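Local coordinates for protein kojibiose phosphorylase (Gut metagenome, PDB 6W0P) that belongs to glycoside hydrolase family 65, pairing an N-terminal beta-sandwich domain with a helical (alpha/alpha)6-barrel catalytic domain and a small C-terminal beta domain, at residues 303-308 against 699-704; 307-312 against 648-653; 690-695 against 714-719. One frame throughout, in Å; residues are numbered along the deposited sequence.

Interaction 1: 303-308 against 699-704; sequences LIDGSD and NWNYYQ
Strand 303-305 forms an edge of the five-stranded antiparallel sheet of the C-terminal domain, beside strand 702-709. L303 and Q704 are a hydrogen-bonded pair: L303 N gives a bond of 2.8 Å to Q704 O, and Q704 N returns one to L303 O. Next along, I304 faces Y703 as a non-hydrogen-bonded pair. With CG1 beside the backbone N (chi1 -65°), I304 turns CG2 onto one face of the W700 indole, 3.3 Å from the five-membered ring centroid, while CD1 reaches over the benzo half. W700 NE1 donates a hydrogen bond to D310, which helps hold the ring's rotation. On the opposite side of the sheet, with L303 and Q704, D305 CB lies centred over the Y702 ring, 3.5 Å from its centroid, the carboxylate turned 15° from the ring plane. D305 N donates almost straight (175°) to Y702 O at 3.0 Å. N701 then ties off the pairing twice: its N meets D305 O at 2.9 Å, and its ND2 reaches D305 OD2 at 3.0 Å from above the carboxylate plane. Backbone bonds thus set the register, one CH-pi contact packs each side of the strand, and the N701 side-chain N-H probably stabilises the D305 carboxylate.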
loop_
_atom_site.group_PDB
_atom_site.type_symbol
_atom_site.label_atom_id
_atom_site.label_comp_id
_atom_site.label_asym_id
_atom_site.label_seq_id
_atom_site.Cartn_x
_atom_site.Cartn_y
_atom_site.Cartn_z
ATOM N N LEU A 303 -29.058 35.623 8.104
ATOM C CA LEU A 303 -30.530 35.521 8.022
ATOM C C LEU A 303 -30.874 34.992 6.639
ATOM O O LEU A 303 -30.277 35.459 5.668
ATOM C CB LEU A 303 -31.190 36.882 8.232
ATOM C CG LEU A 303 -31.007 37.547 9.591
ATOM C CD1 LEU A 303 -31.774 38.868 9.629
ATOM C CD2 LEU A 303 -31.507 36.648 10.687
ATOM N N ILE A 304 -31.824 34.067 6.574
ATOM C CA ILE A 304 -32.367 33.542 5.297
ATOM C C ILE A 304 -33.881 33.598 5.403
ATOM O O ILE A 304 -34.431 32.980 6.360
ATOM C CB ILE A 304 -31.838 32.126 5.010
ATOM C CG1 ILE A 304 -30.317 32.160 4.789
ATOM C CG2 ILE A 304 -32.586 31.532 3.823
ATOM C CD1 ILE A 304 -29.677 30.828 4.509
ATOM N N ASP A 305 -34.518 34.315 4.470
ATOM C CA ASP A 305 -35.994 34.440 4.396
ATOM C C ASP A 305 -36.470 33.631 3.192
ATOM O O ASP A 305 -35.872 33.774 2.124
ATOM C CB ASP A 305 -36.430 35.902 4.320
ATOM C CG ASP A 305 -37.933 36.085 4.379
ATOM O OD1 ASP A 305 -38.515 35.806 5.435
ATOM O OD2 ASP A 305 -38.512 36.436 3.349
ATOM N N GLY A 306 -37.507 32.816 3.375
ATOM C CA GLY A 306 -38.121 32.029 2.291
ATOM C C GLY A 306 -37.729 30.566 2.361
ATOM O O GLY A 306 -38.251 29.801 1.530
ATOM N N SER A 307 -36.878 30.173 3.326
ATOM C CA SER A 307 -36.456 28.766 3.550
ATOM C C SER A 307 -36.117 28.539 5.028
ATOM O O SER A 307 -34.984 28.794 5.407
ATOM C CB SER A 307 -35.309 28.370 2.671
ATOM O OG SER A 307 -34.864 27.067 3.020
ATOM N N ASP A 308 -37.101 28.125 5.825
ATOM C CA ASP A 308 -36.945 27.794 7.262
ATOM C C ASP A 308 -35.865 26.723 7.382
ATOM O O ASP A 308 -35.100 26.757 8.365
ATOM C CB ASP A 308 -38.267 27.324 7.877
ATOM C CG ASP A 308 -39.351 28.396 7.866
ATOM O OD1 ASP A 308 -39.004 29.602 7.907
ATOM O OD2 ASP A 308 -40.530 28.013 7.849
ATOM N N ASN A 699 -34.320 30.223 -4.215
ATOM C CA ASN A 699 -35.154 29.732 -3.088
ATOM C C ASN A 699 -35.319 30.777 -1.979
ATOM O O ASN A 699 -36.105 30.504 -1.051
ATOM C CB ASN A 699 -34.533 28.468 -2.486
ATOM C CG ASN A 699 -34.411 27.362 -3.512
ATOM O OD1 ASN A 699 -35.366 27.070 -4.230
ATOM N ND2 ASN A 699 -33.241 26.757 -3.603
ATOM N N TRP A 700 -34.580 31.886 -1.985
ATOM C CA TRP A 700 -34.616 32.855 -0.853
ATOM C C TRP A 700 -35.150 34.216 -1.323
ATOM O O TRP A 700 -34.602 34.770 -2.296
ATOM C CB TRP A 700 -33.239 33.041 -0.201
ATOM C CG TRP A 700 -32.524 31.803 0.248
ATOM C CD1 TRP A 700 -33.072 30.605 0.584
ATOM C CD2 TRP A 700 -31.105 31.667 0.462
ATOM N NE1 TRP A 700 -32.092 29.723 0.939
ATOM C CE2 TRP A 700 -30.877 30.343 0.884
ATOM C CE3 TRP A 700 -30.012 32.524 0.330
ATOM C CZ2 TRP A 700 -29.604 29.858 1.190
ATOM C CZ3 TRP A 700 -28.755 32.044 0.613
ATOM C CH2 TRP A 700 -28.548 30.719 1.025
ATOM N N ASN A 701 -36.090 34.782 -0.566
ATOM C CA ASN A 701 -36.593 36.177 -0.728
ATOM C C ASN A 701 -35.447 37.144 -0.440
ATOM O O ASN A 701 -35.194 38.002 -1.257
ATOM C CB ASN A 701 -37.773 36.468 0.202
ATOM C CG ASN A 701 -38.953 35.572 -0.102
ATOM O OD1 ASN A 701 -39.197 35.278 -1.279
ATOM N ND2 ASN A 701 -39.656 35.122 0.937
ATOM N N TYR A 702 -34.733 36.949 0.658
ATOM C CA TYR A 702 -33.507 37.705 0.974
ATOM C C TYR A 702 -32.575 36.816 1.783
ATOM O O TYR A 702 -33.018 35.798 2.339
ATOM C CB TYR A 702 -33.857 39.033 1.650
ATOM C CG TYR A 702 -34.360 39.016 3.076
ATOM C CD1 TYR A 702 -33.498 38.771 4.143
ATOM C CD2 TYR A 702 -35.685 39.337 3.379
ATOM C CE1 TYR A 702 -33.951 38.782 5.456
ATOM C CE2 TYR A 702 -36.148 39.374 4.687
ATOM C CZ TYR A 702 -35.275 39.097 5.723
ATOM O OH TYR A 702 -35.700 39.150 7.018
ATOM N N TYR A 703 -31.301 37.186 1.817
ATOM C CA TYR A 703 -30.323 36.678 2.801
ATOM C C TYR A 703 -29.542 37.874 3.333
ATOM O O TYR A 703 -29.456 38.937 2.648
ATOM C CB TYR A 703 -29.397 35.623 2.191
ATOM C CG TYR A 703 -28.596 36.097 1.010
ATOM C CD1 TYR A 703 -29.094 36.030 -0.277
ATOM C CD2 TYR A 703 -27.317 36.601 1.179
ATOM C CE1 TYR A 703 -28.354 36.482 -1.360
ATOM C CE2 TYR A 703 -26.553 37.032 0.108
ATOM C CZ TYR A 703 -27.075 36.978 -1.168
ATOM O OH TYR A 703 -26.323 37.412 -2.216
ATOM N N GLN A 704 -28.954 37.692 4.510
ATOM C CA GLN A 704 -28.149 38.741 5.172
ATOM C C GLN A 704 -26.994 38.047 5.871
ATOM O O GLN A 704 -27.268 37.050 6.572
ATOM C CB GLN A 704 -29.019 39.551 6.135
ATOM C CG GLN A 704 -28.288 40.663 6.881
ATOM C CD GLN A 704 -29.251 41.409 7.773
ATOM O OE1 GLN A 704 -30.036 42.239 7.322
ATOM N NE2 GLN A 704 -29.215 41.103 9.051
#

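Interaction 2: 307-312 against 648-653; sequences SDSDQQ and ATRLDL
R650 and T649 grip the first turn of helix 308-324 from a loop of the helical catalytic domain, between helices 638-645 and 666-680. One guanidinium nitrogen makes two of the bonds: R650 NH1 donates to S309 O at 2.9 Å and, much straighter at 170°, to Q312 OE1 at 3.1 Å. The Q312 oxygen lies near the guanidinium plane, whereas the S309 carbonyl is tilted 21° out of it. Q312 gets there with an extended chain, CG anti to the backbone N (chi1 178°), and runs crosswise to the arginine. S309 OG, which has a weak hydrogen bond with R7 NH2, lies over one face of the guanidinium, near CD, and L653 CD1 over the other. Beside this, T649 OG1 donates to D310 OD1 at 2.9 Å on the anti side of the carboxylate.

A second shell holds these groups in place. Two kinks in the arginine side chain, about CB-CG and CG-CD, bring NH1 to the helix, with NE in a salt bridge to D654. The Q312 amide nitrogen is taken by the carbonyls of E10 and R15, and D310 OD2 is already engaged by W700. S307 is the N-cap, its OG accepting from D310 N at 3.0 Å. Between the segments, one water donates to D310 OD1 at 2.8 Å and accepts from T649 N at 2.8 Å.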
loop_
_atom_site.group_PDB
_atom_site.type_symbol
_atom_site.label_atom_id
_atom_site.label_comp_id
_atom_site.label_asym_id
_atom_site.label_seq_id
_atom_site.Cartn_x
_atom_site.Cartn_y
_atom_site.Cartn_z
ATOM N N SER A 307 -36.878 30.173 3.326
ATOM C CA SER A 307 -36.456 28.766 3.550
ATOM C C SER A 307 -36.117 28.539 5.028
ATOM O O SER A 307 -34.984 28.794 5.407
ATOM C CB SER A 307 -35.309 28.370 2.671
ATOM O OG SER A 307 -34.864 27.067 3.020
ATOM N N ASP A 308 -37.101 28.125 5.825
ATOM C CA ASP A 308 -36.945 27.794 7.262
ATOM C C ASP A 308 -35.865 26.723 7.382
ATOM O O ASP A 308 -35.100 26.757 8.365
ATOM C CB ASP A 308 -38.267 27.324 7.877
ATOM C CG ASP A 308 -39.351 28.396 7.866
ATOM O OD1 ASP A 308 -39.004 29.602 7.907
ATOM O OD2 ASP A 308 -40.530 28.013 7.849
ATOM N N SER A 309 -35.818 25.819 6.404
ATOM C CA SER A 309 -34.861 24.691 6.340
ATOM C C SER A 309 -33.430 25.244 6.216
ATOM O O SER A 309 -32.522 24.786 6.958
ATOM C CB SER A 309 -35.210 23.789 5.211
ATOM O OG SER A 309 -34.127 22.888 4.982
ATOM N N ASP A 310 -33.223 26.241 5.361
ATOM C CA ASP A 310 -31.874 26.833 5.161
ATOM C C ASP A 310 -31.561 27.748 6.347
ATOM O O ASP A 310 -30.404 27.840 6.731
ATOM C CB ASP A 310 -31.758 27.523 3.804
ATOM C CG ASP A 310 -31.449 26.583 2.654
ATOM O OD1 ASP A 310 -30.865 25.519 2.912
ATOM O OD2 ASP A 310 -31.745 26.953 1.509
ATOM N N GLN A 311 -32.556 28.430 6.894
ATOM C CA GLN A 311 -32.316 29.336 8.044
ATOM C C GLN A 311 -31.808 28.485 9.214
ATOM O O GLN A 311 -30.826 28.888 9.850
ATOM C CB GLN A 311 -33.564 30.146 8.413
ATOM C CG GLN A 311 -33.360 30.976 9.672
ATOM C CD GLN A 311 -32.330 32.064 9.497
ATOM O OE1 GLN A 311 -32.688 33.198 9.179
ATOM N NE2 GLN A 311 -31.055 31.739 9.676
ATOM N N GLN A 312 -32.457 27.351 9.490
ATOM C CA GLN A 312 -32.018 26.431 10.570
ATOM C C GLN A 312 -30.625 25.922 10.223
ATOM O O GLN A 312 -29.759 25.966 11.098
ATOM C CB GLN A 312 -32.965 25.247 10.765
ATOM C CG GLN A 312 -32.503 24.268 11.840
ATOM C CD GLN A 312 -33.514 23.155 12.008
ATOM O OE1 GLN A 312 -33.945 22.548 11.024
ATOM N NE2 GLN A 312 -33.930 22.899 13.251
ATOM N N ALA A 648 -26.379 22.518 0.919
ATOM C CA ALA A 648 -25.131 22.935 1.598
ATOM C C ALA A 648 -25.337 23.085 3.118
ATOM O O ALA A 648 -24.422 22.721 3.829
ATOM C CB ALA A 648 -24.628 24.227 1.002
ATOM N N THR A 649 -26.478 23.613 3.591
ATOM C CA THR A 649 -26.727 23.879 5.034
ATOM C C THR A 649 -27.251 22.633 5.758
ATOM O O THR A 649 -27.343 22.719 7.022
ATOM C CB THR A 649 -27.695 25.039 5.273
ATOM O OG1 THR A 649 -29.028 24.622 4.966
ATOM C CG2 THR A 649 -27.340 26.271 4.466
ATOM N N ARG A 650 -27.558 21.543 5.025
ATOM C CA ARG A 650 -28.322 20.368 5.532
ATOM C C ARG A 650 -27.499 19.068 5.492
ATOM O O ARG A 650 -28.060 18.016 5.835
ATOM C CB ARG A 650 -29.596 20.157 4.695
ATOM C CG ARG A 650 -30.507 21.373 4.603
ATOM C CD ARG A 650 -30.988 21.847 5.964
ATOM N NE ARG A 650 -31.681 20.785 6.678
ATOM C CZ ARG A 650 -32.405 20.965 7.767
ATOM N NH1 ARG A 650 -32.558 22.184 8.270
ATOM N NH2 ARG A 650 -32.978 19.911 8.344
ATOM N N LEU A 651 -26.235 19.090 5.084
ATOM C CA LEU A 651 -25.531 17.820 4.816
ATOM C C LEU A 651 -25.570 16.939 6.068
ATOM O O LEU A 651 -25.902 15.737 5.921
ATOM C CB LEU A 651 -24.097 18.075 4.349
ATOM C CG LEU A 651 -23.392 16.827 3.813
ATOM C CD1 LEU A 651 -22.596 17.154 2.564
ATOM C CD2 LEU A 651 -22.467 16.220 4.860
ATOM N N ASP A 652 -25.261 17.487 7.254
ATOM C CA ASP A 652 -25.311 16.716 8.535
ATOM C C ASP A 652 -26.757 16.584 9.064
ATOM O O ASP A 652 -27.165 15.449 9.427
ATOM C CB ASP A 652 -24.352 17.318 9.559
ATOM C CG ASP A 652 -22.920 17.050 9.149
ATOM O OD1 ASP A 652 -22.592 15.857 8.904
ATOM O OD2 ASP A 652 -22.164 18.010 9.022
ATOM N N LEU A 653 -27.536 17.667 9.143
ATOM C CA LEU A 653 -28.888 17.569 9.774
ATOM C C LEU A 653 -29.713 16.463 9.099
ATOM O O LEU A 653 -30.421 15.724 9.814
ATOM C CB LEU A 653 -29.601 18.914 9.694
ATOM C CG LEU A 653 -29.016 20.019 10.565
ATOM C CD1 LEU A 653 -29.695 21.319 10.261
ATOM C CD2 LEU A 653 -29.158 19.711 12.046
HETATM O O HOH W 1 -28.657 24.136 1.932
HETATM O O HOH W 2 -34.981 20.215 10.305
#

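Interaction 3: 690-695 against 714-719; sequences LNLTPT and LTVKVD
L690, L692 and P694 meet L714, V716 and V718 one to one, and every contact among them is apolar. The two leucines at the start reach toward each other tip to tip, L690 CD1 lying 4.0 Å from L714 CD1. L692 does the same with V716: its CD1 stands 3.9 Å from V716 CG2 and slightly farther from CG1, so the methyl end of the leucine looks onto both branches of the valine. Here the torsions matter, since V716 has CG1 anti to its backbone N (chi1 -180°), an arrangement that turns both methyls to the leucine.

Face-to-face packing of two sheets is the setting. Strand 689-692 belongs to the mixed four-stranded sheet and strand 712-718 to the antiparallel five-stranded one, the two layers of a beta sandwich in the C-terminal domain; the segments run in nearly the same direction, 18° apart. I735 from the first sheet, and F705 and I725 from the second, add to the same apolar layer.

The third pair is also apolar but meets differently. P694 has already left the strand, and its rigid ring lies nearly perpendicular to V718, CB touching V718 CG2 at 3.6 Å and CG1 at 3.8 Å. V723 packs on the same proline.

No hydrogen bond joins the two segments. Polar groups turn to other partners, P694 O to Y738 OH and T695 O to Y703 OH.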
loop_
_atom_site.group_PDB
_atom_site.type_symbol
_atom_site.label_atom_id
_atom_site.label_comp_id
_atom_site.label_asym_id
_atom_site.label_seq_id
_atom_site.Cartn_x
_atom_site.Cartn_y
_atom_site.Cartn_z
ATOM N N LEU A 690 -12.475 46.061 -0.204
ATOM C CA LEU A 690 -13.538 45.034 -0.162
ATOM C C LEU A 690 -14.467 45.221 -1.365
ATOM O O LEU A 690 -14.991 46.342 -1.543
ATOM C CB LEU A 690 -14.295 45.147 1.166
ATOM C CG LEU A 690 -15.327 44.056 1.425
ATOM C CD1 LEU A 690 -15.168 43.501 2.827
ATOM C CD2 LEU A 690 -16.731 44.583 1.225
ATOM N N ASN A 691 -14.680 44.134 -2.107
ATOM C CA ASN A 691 -15.611 44.023 -3.248
ATOM C C ASN A 691 -16.777 43.101 -2.870
ATOM O O ASN A 691 -16.552 42.075 -2.194
ATOM C CB ASN A 691 -14.930 43.468 -4.504
ATOM C CG ASN A 691 -13.975 44.427 -5.191
ATOM O OD1 ASN A 691 -14.185 44.755 -6.348
ATOM N ND2 ASN A 691 -12.931 44.868 -4.501
ATOM N N LEU A 692 -17.975 43.449 -3.343
ATOM C CA LEU A 692 -19.200 42.607 -3.305
ATOM C C LEU A 692 -19.825 42.617 -4.698
ATOM O O LEU A 692 -19.731 43.667 -5.359
ATOM C CB LEU A 692 -20.187 43.182 -2.284
ATOM C CG LEU A 692 -19.708 43.211 -0.832
ATOM C CD1 LEU A 692 -20.717 43.946 0.047
ATOM C CD2 LEU A 692 -19.491 41.804 -0.319
ATOM N N THR A 693 -20.374 41.473 -5.130
ATOM C CA THR A 693 -21.196 41.305 -6.357
ATOM C C THR A 693 -22.367 40.401 -6.020
ATOM O O THR A 693 -22.390 39.240 -6.414
ATOM C CB THR A 693 -20.403 40.691 -7.517
ATOM O OG1 THR A 693 -19.209 41.446 -7.651
ATOM C CG2 THR A 693 -21.163 40.705 -8.827
ATOM N N PRO A 694 -23.316 40.873 -5.195
ATOM C CA PRO A 694 -24.391 40.016 -4.707
ATOM C C PRO A 694 -25.345 39.521 -5.809
ATOM O O PRO A 694 -25.823 40.312 -6.609
ATOM C CB PRO A 694 -25.091 40.887 -3.653
ATOM C CG PRO A 694 -24.044 41.895 -3.254
ATOM C CD PRO A 694 -23.317 42.189 -4.551
ATOM N N THR A 695 -25.561 38.204 -5.830
ATOM C CA THR A 695 -26.492 37.505 -6.751
ATOM C C THR A 695 -27.513 36.739 -5.904
ATOM O O THR A 695 -27.337 36.661 -4.679
ATOM C CB THR A 695 -25.712 36.617 -7.727
ATOM O OG1 THR A 695 -24.816 35.790 -6.978
ATOM C CG2 THR A 695 -24.937 37.419 -8.751
ATOM N N LEU A 714 -19.609 44.803 9.306
ATOM C CA LEU A 714 -20.487 45.071 8.131
ATOM C C LEU A 714 -21.690 44.129 8.128
ATOM O O LEU A 714 -21.479 42.905 8.267
ATOM C CB LEU A 714 -19.694 44.860 6.845
ATOM C CG LEU A 714 -18.445 45.705 6.706
ATOM C CD1 LEU A 714 -17.582 45.161 5.591
ATOM C CD2 LEU A 714 -18.804 47.164 6.463
ATOM N N THR A 715 -22.877 44.690 7.900
ATOM C CA THR A 715 -24.141 43.969 7.618
ATOM C C THR A 715 -24.540 44.208 6.160
ATOM O O THR A 715 -24.714 45.371 5.763
ATOM C CB THR A 715 -25.269 44.398 8.562
ATOM O OG1 THR A 715 -24.861 44.202 9.916
ATOM C CG2 THR A 715 -26.548 43.636 8.314
ATOM N N VAL A 716 -24.693 43.111 5.424
ATOM C CA VAL A 716 -25.019 43.073 3.987
ATOM C C VAL A 716 -26.311 42.294 3.860
ATOM O O VAL A 716 -26.277 41.096 4.106
ATOM C CB VAL A 716 -23.893 42.442 3.152
ATOM C CG1 VAL A 716 -24.268 42.426 1.684
ATOM C CG2 VAL A 716 -22.550 43.127 3.364
ATOM N N LYS A 717 -27.389 42.984 3.474
ATOM C CA LYS A 717 -28.710 42.398 3.157
ATOM C C LYS A 717 -28.927 42.462 1.643
ATOM O O LYS A 717 -28.819 43.559 1.085
ATOM C CB LYS A 717 -29.822 43.146 3.904
ATOM C CG LYS A 717 -31.209 42.546 3.720
ATOM C CD LYS A 717 -32.264 43.225 4.543
ATOM C CE LYS A 717 -33.645 42.749 4.143
ATOM N NZ LYS A 717 -34.688 43.171 5.108
ATOM N N VAL A 718 -29.269 41.329 1.033
ATOM C CA VAL A 718 -29.529 41.193 -0.428
ATOM C C VAL A 718 -30.961 40.683 -0.632
ATOM O O VAL A 718 -31.256 39.588 -0.150
ATOM C CB VAL A 718 -28.492 40.264 -1.071
ATOM C CG1 VAL A 718 -28.637 40.217 -2.586
ATOM C CG2 VAL A 718 -27.088 40.667 -0.665
ATOM N N ASP A 719 -31.823 41.482 -1.266
ATOM C CA ASP A 719 -33.188 41.055 -1.711
ATOM C C ASP A 719 -33.243 41.144 -3.238
ATOM O O ASP A 719 -32.161 41.243 -3.857
ATOM C CB ASP A 719 -34.322 41.807 -0.998
ATOM C CG ASP A 719 -34.441 43.295 -1.293
ATOM O OD1 ASP A 719 -34.027 43.727 -2.372
ATOM O OD2 ASP A 719 -34.942 44.015 -0.425
#

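How the interactions relate
Interactions 1 and 3 share a sheet, since strands 702-709 and 712-718 are neighbours in it: interaction 1 is a partly buried edge pairing held by backbone bonds, interaction 3 a buried apolar face against a second sheet. Y703 joins them, its backbone O hydrogen-bonded to V718 N. Interaction 2, also buried, is instead polar, with an arginine, a threonine and a water holding the start of a helix. It shares S307 and D308 with interaction 1, and W700 and D310 couple the two. Interactions 2 and 3 do not touch, their nearest atoms being about 11 Å apart.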